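Local coordinates for protein Asp/Glu-specific dipeptidyl-peptidase (Flavobacterium psychrophilum, PDB 5JXF) that removes dipeptides from the N-terminus of oligopeptides as a serine peptidase of family S46, with strict specificity for aspartate or glutamate at the P1 position, at residues Q290-V302 and L355-E368. Residues are numbered along the deposited sequence; the frame is centred on the assembly and turned at random.
Sequences QEYLPSFAVAQIV and LKKSNAIGLKQNFE
K364 runs extended from CB to CE and then bends at its last torsion (chi4 -64°), which brings NZ to the carbonyls of E291 and L293; E368, with CG anti to its own carbonyl carbon (chi1 -71°), carries its carboxylate to S295. Together they show how the start of a helix can be held by the side chains of an antiparallel neighbour. NZ of K364 donates to O of L293 at 3.0 Å, in the carbonyl plane and on a lone pair, and to O of E291 at 3.1 Å, there from above the plane. The loop so held carries E291, whose side chain lies about 8 Å from that of R680, which probably sets the acidic P1 specificity. One turn further on, the carboxylate of E368 meets S295 twice, OE2 at the backbone N and OE1 at OG; both are modelled at 2.5 Å, so short that the exact lengths are doubtful, and the N-H bond is bent (131°). S295 itself is a knob among I361, K364, Q365 and E368.

Beyond this polar end the contact turns apolar. V298 fits among L355, A360, I361 and K364: its CG1 lies against CG1 of I361 at 3.7 Å, the two side chains running in opposite directions, while CG2 rests on the aliphatic CD of K364. CD1 of I361 reaches the CA of A299. V302 packs on the last turn of helix 328-357, CG2 against CD1 of L355 and CG1 pressed on CE of K356 at a tight 3.4 Å. Just beyond, N359 closes that helix in a Schellman motif and caps helix 360-375.

A methionine in place of K364 would probably leave both loop carbonyls without this donor and let the turn before helix 295-325 shift. The chemistry is consistent with electrostatic complementarity: a carboxylate facing the helix's N-terminal end, an ammonium group drawn to the carbonyls before it.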
loop_
_atom_site.group_PDB
_atom_site.type_symbol
_atom_site.label_atom_id
_atom_site.label_comp_id
_atom_site.label_asym_id
_atom_site.label_seq_id
_atom_site.Cartn_x
_atom_site.Cartn_y
_atom_site.Cartn_z
ATOM N N GLN A 290 8.278 -11.080 -25.465
ATOM C CA GLN A 290 7.837 -12.392 -25.937
ATOM C C GLN A 290 6.319 -12.486 -25.940
ATOM O O GLN A 290 5.756 -13.230 -25.157
ATOM C CB GLN A 290 8.402 -13.511 -25.056
ATOM C CG GLN A 290 9.906 -13.497 -24.924
ATOM C CD GLN A 290 10.435 -14.664 -24.123
ATOM O OE1 GLN A 290 10.987 -15.615 -24.683
ATOM N NE2 GLN A 290 10.304 -14.586 -22.806
ATOM N N GLU A 291 5.653 -11.728 -26.806
ATOM C CA GLU A 291 4.196 -11.649 -26.753
ATOM C C GLU A 291 3.525 -12.878 -27.343
ATOM O O GLU A 291 2.318 -13.073 -27.178
ATOM C CB GLU A 291 3.686 -10.407 -27.490
ATOM C CG GLU A 291 4.218 -9.067 -26.977
ATOM C CD GLU A 291 3.896 -8.806 -25.516
ATOM O OE1 GLU A 291 2.939 -9.404 -24.978
ATOM O OE2 GLU A 291 4.620 -7.998 -24.907
ATOM N N TYR A 292 4.300 -13.704 -28.036
ATOM C CA TYR A 292 3.704 -14.754 -28.843
ATOM C C TYR A 292 4.048 -16.164 -28.373
ATOM O O TYR A 292 4.079 -17.102 -29.170
ATOM C CB TYR A 292 4.127 -14.551 -30.288
ATOM C CG TYR A 292 3.877 -13.134 -30.735
ATOM C CD1 TYR A 292 2.587 -12.686 -30.971
ATOM C CD2 TYR A 292 4.930 -12.231 -30.890
ATOM C CE1 TYR A 292 2.348 -11.389 -31.371
ATOM C CE2 TYR A 292 4.698 -10.928 -31.284
ATOM C CZ TYR A 292 3.404 -10.515 -31.520
ATOM O OH TYR A 292 3.155 -9.224 -31.914
ATOM N N LEU A 293 4.296 -16.307 -27.078
ATOM C CA LEU A 293 4.668 -17.594 -26.516
ATOM C C LEU A 293 3.477 -18.540 -26.479
ATOM O O LEU A 293 2.329 -18.108 -26.510
ATOM C CB LEU A 293 5.243 -17.415 -25.111
ATOM C CG LEU A 293 6.666 -16.863 -25.039
ATOM C CD1 LEU A 293 7.109 -16.695 -23.598
ATOM C CD2 LEU A 293 7.626 -17.753 -25.806
ATOM N N PRO A 294 3.756 -19.847 -26.444
ATOM C CA PRO A 294 2.751 -20.881 -26.197
ATOM C C PRO A 294 2.348 -20.900 -24.734
ATOM O O PRO A 294 3.066 -20.326 -23.920
ATOM C CB PRO A 294 3.495 -22.155 -26.547
ATOM C CG PRO A 294 4.897 -21.823 -26.118
ATOM C CD PRO A 294 5.088 -20.441 -26.637
ATOM N N SER A 295 1.243 -21.571 -24.416
ATOM C CA SER A 295 0.783 -21.740 -23.042
ATOM C C SER A 295 1.878 -22.278 -22.142
ATOM O O SER A 295 2.037 -21.853 -20.996
ATOM C CB SER A 295 -0.413 -22.699 -22.988
ATOM O OG SER A 295 -1.572 -22.134 -23.573
ATOM N N PHE A 296 2.632 -23.228 -22.680
ATOM C CA PHE A 296 3.559 -24.013 -21.886
ATOM C C PHE A 296 4.778 -23.198 -21.474
ATOM O O PHE A 296 5.440 -23.508 -20.478
ATOM C CB PHE A 296 3.961 -25.260 -22.669
ATOM C CG PHE A 296 2.803 -25.919 -23.371
ATOM C CD1 PHE A 296 1.883 -26.679 -22.656
ATOM C CD2 PHE A 296 2.625 -25.769 -24.740
ATOM C CE1 PHE A 296 0.813 -27.283 -23.294
ATOM C CE2 PHE A 296 1.557 -26.367 -25.383
ATOM C CZ PHE A 296 0.647 -27.128 -24.656
ATOM N N ALA A 297 5.047 -22.136 -22.229
ATOM C CA ALA A 297 6.156 -21.243 -21.921
ATOM C C ALA A 297 5.803 -20.388 -20.722
ATOM O O ALA A 297 6.611 -20.208 -19.810
ATOM C CB ALA A 297 6.493 -20.367 -23.125
ATOM N N VAL A 298 4.589 -19.853 -20.736
ATOM C CA VAL A 298 4.089 -19.047 -19.639
ATOM C C VAL A 298 4.065 -19.872 -18.344
ATOM O O VAL A 298 4.481 -19.389 -17.288
ATOM C CB VAL A 298 2.678 -18.494 -19.959
ATOM C CG1 VAL A 298 2.232 -17.485 -18.913
ATOM C CG2 VAL A 298 2.671 -17.854 -21.342
ATOM N N ALA A 299 3.611 -21.121 -18.434
ATOM C CA ALA A 299 3.521 -21.979 -17.254
ATOM C C ALA A 299 4.897 -22.240 -16.654
ATOM O O ALA A 299 5.046 -22.270 -15.438
ATOM C CB ALA A 299 2.823 -23.298 -17.588
ATOM N N GLN A 300 5.906 -22.404 -17.503
ATOM C CA GLN A 300 7.263 -22.633 -17.017
ATOM C C GLN A 300 7.804 -21.397 -16.302
ATOM O O GLN A 300 8.527 -21.496 -15.306
ATOM C CB GLN A 300 8.192 -23.020 -18.169
ATOM C CG GLN A 300 9.605 -23.366 -17.718
ATOM C CD GLN A 300 10.578 -23.510 -18.876
ATOM O OE1 GLN A 300 10.381 -22.936 -19.942
ATOM N NE2 GLN A 300 11.623 -24.304 -18.675
ATOM N N ILE A 301 7.462 -20.229 -16.826
ATOM C CA ILE A 301 7.892 -18.983 -16.224
ATOM C C ILE A 301 7.284 -18.881 -14.841
ATOM O O ILE A 301 7.974 -18.735 -13.829
ATOM C CB ILE A 301 7.465 -17.756 -17.064
ATOM C CG1 ILE A 301 8.152 -17.767 -18.430
ATOM C CG2 ILE A 301 7.744 -16.469 -16.302
ATOM C CD1 ILE A 301 7.530 -16.804 -19.436
ATOM N N VAL A 302 5.967 -18.966 -14.816
ATOM C CA VAL A 302 5.220 -18.763 -13.594
ATOM C C VAL A 302 5.512 -19.853 -12.558
ATOM O O VAL A 302 5.779 -19.555 -11.391
ATOM C CB VAL A 302 3.720 -18.716 -13.901
ATOM C CG1 VAL A 302 2.915 -18.859 -12.639
ATOM C CG2 VAL A 302 3.380 -17.424 -14.618
ATOM N N LEU A 355 0.606 -12.386 -14.257
ATOM C CA LEU A 355 0.292 -13.499 -15.153
ATOM C C LEU A 355 -0.727 -14.454 -14.524
ATOM O O LEU A 355 -1.620 -14.964 -15.203
ATOM C CB LEU A 355 1.565 -14.272 -15.527
ATOM C CG LEU A 355 2.566 -13.526 -16.417
ATOM C CD1 LEU A 355 3.879 -14.276 -16.510
ATOM C CD2 LEU A 355 1.970 -13.299 -17.780
ATOM N N LYS A 356 -0.577 -14.706 -13.231
ATOM C CA LYS A 356 -1.533 -15.540 -12.519
ATOM C C LYS A 356 -2.867 -14.821 -12.434
ATOM O O LYS A 356 -3.879 -15.318 -12.915
ATOM C CB LYS A 356 -1.021 -15.877 -11.123
ATOM C CG LYS A 356 0.133 -16.862 -11.089
ATOM C CD LYS A 356 0.836 -16.746 -9.755
ATOM C CE LYS A 356 1.897 -17.802 -9.568
ATOM N NZ LYS A 356 2.483 -17.736 -8.198
ATOM N N LYS A 357 -2.840 -13.630 -11.843
ATOM C CA LYS A 357 -4.036 -12.818 -11.614
ATOM C C LYS A 357 -4.894 -12.651 -12.867
ATOM O O LYS A 357 -6.122 -12.658 -12.789
ATOM C CB LYS A 357 -3.633 -11.441 -11.069
ATOM C CG LYS A 357 -4.794 -10.493 -10.848
ATOM C CD LYS A 357 -4.359 -9.222 -10.131
ATOM C CE LYS A 357 -5.569 -8.406 -9.686
ATOM N NZ LYS A 357 -6.514 -8.160 -10.814
ATOM N N SER A 358 -4.242 -12.522 -14.020
ATOM C CA SER A 358 -4.939 -12.275 -15.281
ATOM C C SER A 358 -5.222 -13.574 -16.019
ATOM O O SER A 358 -5.874 -13.568 -17.067
ATOM C CB SER A 358 -4.118 -11.341 -16.177
ATOM O OG SER A 358 -2.853 -11.910 -16.465
ATOM N N ASN A 359 -4.723 -14.673 -15.454
ATOM C CA ASN A 359 -4.795 -16.010 -16.048
ATOM C C ASN A 359 -4.296 -16.001 -17.496
ATOM O O ASN A 359 -5.022 -16.343 -18.429
ATOM C CB ASN A 359 -6.228 -16.560 -15.954
ATOM C CG ASN A 359 -6.391 -17.907 -16.642
ATOM O OD1 ASN A 359 -5.487 -18.746 -16.607
ATOM N ND2 ASN A 359 -7.546 -18.119 -17.268
ATOM N N ALA A 360 -3.049 -15.585 -17.685
ATOM C CA ALA A 360 -2.491 -15.515 -19.025
ATOM C C ALA A 360 -2.455 -16.909 -19.626
ATOM O O ALA A 360 -2.708 -17.092 -20.816
ATOM C CB ALA A 360 -1.106 -14.897 -19.002
ATOM N N ILE A 361 -2.186 -17.896 -18.773
ATOM C CA ILE A 361 -2.058 -19.277 -19.211
ATOM C C ILE A 361 -3.350 -19.783 -19.850
ATOM O O ILE A 361 -3.326 -20.446 -20.887
ATOM C CB ILE A 361 -1.667 -20.192 -18.040
ATOM C CG1 ILE A 361 -0.322 -19.763 -17.451
ATOM C CG2 ILE A 361 -1.605 -21.652 -18.480
ATOM C CD1 ILE A 361 0.120 -20.648 -16.278
ATOM N N GLY A 362 -4.480 -19.454 -19.240
ATOM C CA GLY A 362 -5.766 -19.841 -19.786
ATOM C C GLY A 362 -6.079 -19.034 -21.028
ATOM O O GLY A 362 -6.606 -19.557 -22.008
ATOM N N LEU A 363 -5.740 -17.751 -20.976
ATOM C CA LEU A 363 -5.965 -16.840 -22.087
ATOM C C LEU A 363 -5.304 -17.334 -23.354
ATOM O O LEU A 363 -5.873 -17.228 -24.442
ATOM C CB LEU A 363 -5.445 -15.449 -21.743
ATOM C CG LEU A 363 -6.546 -14.437 -21.462
ATOM C CD1 LEU A 363 -7.519 -15.006 -20.450
ATOM C CD2 LEU A 363 -5.945 -13.143 -20.957
ATOM N N LYS A 364 -4.099 -17.875 -23.212
ATOM C CA LYS A 364 -3.372 -18.389 -24.366
ATOM C C LYS A 364 -3.909 -19.752 -24.779
ATOM O O LYS A 364 -4.008 -20.040 -25.973
ATOM C CB LYS A 364 -1.871 -18.461 -24.077
ATOM C CG LYS A 364 -1.143 -17.167 -24.411
ATOM C CD LYS A 364 0.359 -17.267 -24.251
ATOM C CE LYS A 364 1.030 -15.936 -24.622
ATOM N NZ LYS A 364 0.855 -15.567 -26.056
ATOM N N GLN A 365 -4.262 -20.580 -23.792
ATOM C CA GLN A 365 -4.900 -21.870 -24.063
ATOM C C GLN A 365 -6.126 -21.671 -24.939
ATOM O O GLN A 365 -6.334 -22.397 -25.906
ATOM C CB GLN A 365 -5.296 -22.583 -22.767
ATOM C CG GLN A 365 -4.210 -23.462 -22.165
ATOM C CD GLN A 365 -4.433 -23.693 -20.685
ATOM O OE1 GLN A 365 -5.428 -23.238 -20.129
ATOM N NE2 GLN A 365 -3.507 -24.388 -20.039
ATOM N N ASN A 366 -6.928 -20.669 -24.596
ATOM C CA ASN A 366 -8.099 -20.322 -25.385
ATOM C C ASN A 366 -7.731 -19.843 -26.793
ATOM O O ASN A 366 -8.440 -20.129 -27.756
ATOM C CB ASN A 366 -8.919 -19.254 -24.660
ATOM C CG ASN A 366 -9.548 -19.772 -23.375
ATOM O OD1 ASN A 366 -9.636 -20.983 -23.151
ATOM N ND2 ASN A 366 -9.992 -18.854 -22.525
ATOM N N PHE A 367 -6.623 -19.116 -26.916
ATOM C CA PHE A 367 -6.174 -18.674 -28.229
ATOM C C PHE A 367 -5.694 -19.867 -29.043
ATOM O O PHE A 367 -5.977 -19.977 -30.239
ATOM C CB PHE A 367 -5.051 -17.636 -28.126
ATOM C CG PHE A 367 -4.282 -17.461 -29.410
ATOM C CD1 PHE A 367 -4.798 -16.696 -30.447
ATOM C CD2 PHE A 367 -3.058 -18.088 -29.595
ATOM C CE1 PHE A 367 -4.099 -16.550 -31.637
ATOM C CE2 PHE A 367 -2.363 -17.953 -30.783
ATOM C CZ PHE A 367 -2.882 -17.181 -31.804
ATOM N N GLU A 368 -4.957 -20.755 -28.382
ATOM C CA GLU A 368 -4.347 -21.904 -29.045
ATOM C C GLU A 368 -5.382 -22.913 -29.547
ATOM O O GLU A 368 -5.144 -23.622 -30.529
ATOM C CB GLU A 368 -3.361 -22.586 -28.095
ATOM C CG GLU A 368 -2.117 -21.766 -27.851
ATOM C CD GLU A 368 -1.462 -22.072 -26.526
ATOM O OE1 GLU A 368 -1.878 -23.044 -25.850
ATOM O OE2 GLU A 368 -0.535 -21.323 -26.151
#